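Local structure of chloride intracellular channel exc-4 (Caenorhabditis elegans, 2YV9) at residues 92-95 and 96-99. The protein may insert into membranes to form chloride channels and is required to regulate the lumen size of the growing excretory canal. Residues are numbered along the deposited sequence; the frame is centred on the assembly and turned at random.
Sequences TDNR and EIEG. With CA (calcium ion), chain C.
Glu96 reaches back to Asp93 to close a capping box at the start of helix 94-107. Glu96 OE1 accepts from Asp93 N at 3.0 Å, with an N-H...O angle of 155°. The donor lies 41° above the carboxylate plane; Thr92 N makes a weaker bond to the same oxygen. Glu96 can turn back this way because its CG sits beside its own backbone N (chi1 -65°), which also lays the chain along Asp93 CB. The Asp93 side chain caps the helix by accepting from Arg95 N at 2.8 Å through the anti lone pair of OD1. The first helical turn follows, with Ile97 N meeting Asp93 O at 3.0 Å. Arg95, bent at its third torsion, then grips the Asp93 carboxylate side-on: NE bonds to OD1, and NH2 to OD2 at 2.9 Å in the guanidinium plane. With OD1 held by Arg95 N and NE and OD2 by NH2, rotation of the Asp93 carboxylate is restricted. Further out, Arg95 NH1 forms salt bridges with Glu42 and Glu98 of the second subunit, whose Asn94 also bonds Asp93. Thr92 O binds calcium at 2.6 Å, alongside the carbonyl oxygens of Gln78 and Pro80. Chemically, the cap carboxylate, facing both a helix N-terminus and a guanidinium, is probably stabilised as the anion.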
loop_
_atom_site.group_PDB
_atom_site.type_symbol
_atom_site.label_atom_id
_atom_site.label_comp_id
_atom_site.label_asym_id
_atom_site.label_seq_id
_atom_site.Cartn_x
_atom_site.Cartn_y
_atom_site.Cartn_z
ATOM N N THR A 92 7.822 1.833 1.674
ATOM C CA THR A 92 6.987 2.127 0.511
ATOM C C THR A 92 5.645 1.398 0.567
ATOM O O THR A 92 4.709 1.817 -0.097
ATOM C CB THR A 92 7.706 1.796 -0.820
ATOM O OG1 THR A 92 7.983 0.395 -0.872
ATOM C CG2 THR A 92 9.008 2.594 -0.912
ATOM N N ASP A 93 5.529 0.355 1.394
ATOM C CA ASP A 93 4.371 -0.511 1.451
ATOM C C ASP A 93 3.585 -0.138 2.686
ATOM O O ASP A 93 4.185 0.114 3.752
ATOM C CB ASP A 93 4.780 -1.982 1.532
ATOM C CG ASP A 93 3.594 -2.939 1.481
ATOM O OD1 ASP A 93 2.838 -3.012 2.472
ATOM O OD2 ASP A 93 3.405 -3.647 0.448
ATOM N N ASN A 94 2.267 -0.074 2.559
ATOM C CA ASN A 94 1.426 0.400 3.692
ATOM C C ASN A 94 1.589 -0.471 4.928
ATOM O O ASN A 94 1.442 0.023 6.093
ATOM C CB ASN A 94 -0.051 0.568 3.260
ATOM C CG ASN A 94 -0.258 1.765 2.320
ATOM O OD1 ASN A 94 0.707 2.442 1.950
ATOM N ND2 ASN A 94 -1.507 2.070 2.005
ATOM N N ARG A 95 1.890 -1.757 4.741
ATOM C CA ARG A 95 2.150 -2.634 5.910
ATOM C C ARG A 95 3.404 -2.123 6.684
ATOM O O ARG A 95 3.427 -2.103 7.921
ATOM C CB ARG A 95 2.378 -4.104 5.467
ATOM C CG ARG A 95 1.126 -4.738 4.893
ATOM C CD ARG A 95 1.428 -6.062 4.185
ATOM N NE ARG A 95 2.177 -5.853 2.938
ATOM C CZ ARG A 95 2.826 -6.804 2.280
ATOM N NH1 ARG A 95 2.753 -8.077 2.646
ATOM N NH2 ARG A 95 3.472 -6.502 1.152
ATOM N N GLU A 96 4.445 -1.757 5.949
ATOM C CA GLU A 96 5.703 -1.253 6.497
ATOM C C GLU A 96 5.508 0.088 7.223
ATOM O O GLU A 96 5.996 0.282 8.344
ATOM C CB GLU A 96 6.716 -1.056 5.368
ATOM C CG GLU A 96 7.146 -2.336 4.667
ATOM C CD GLU A 96 7.972 -2.059 3.387
ATOM O OE1 GLU A 96 7.875 -0.970 2.777
ATOM O OE2 GLU A 96 8.733 -2.955 3.000
ATOM N N ILE A 97 4.754 1.000 6.612
ATOM C CA ILE A 97 4.529 2.344 7.201
ATOM C C ILE A 97 3.752 2.149 8.485
ATOM O O ILE A 97 4.144 2.671 9.536
ATOM C CB ILE A 97 3.772 3.283 6.231
ATOM C CG1 ILE A 97 4.595 3.505 4.946
ATOM C CG2 ILE A 97 3.407 4.617 6.871
ATOM C CD1 ILE A 97 3.757 4.177 3.810
ATOM N N GLU A 98 2.669 1.393 8.436
ATOM C CA GLU A 98 1.859 1.176 9.653
ATOM C C GLU A 98 2.694 0.507 10.738
ATOM O O GLU A 98 2.581 0.849 11.915
ATOM C CB GLU A 98 0.678 0.285 9.396
ATOM C CG GLU A 98 -0.285 0.206 10.556
ATOM C CD GLU A 98 -1.450 -0.697 10.218
ATOM O OE1 GLU A 98 -2.504 -0.170 9.874
ATOM O OE2 GLU A 98 -1.302 -1.933 10.200
ATOM N N GLY A 99 3.500 -0.482 10.323
ATOM C CA GLY A 99 4.370 -1.253 11.250
ATOM C C GLY A 99 5.301 -0.350 12.040
ATOM O O GLY A 99 5.494 -0.492 13.265
HETATM CA CA CA C . 2.417 2.959 -0.540
HETATM O O HOH W 1 0.223 3.112 -2.075
#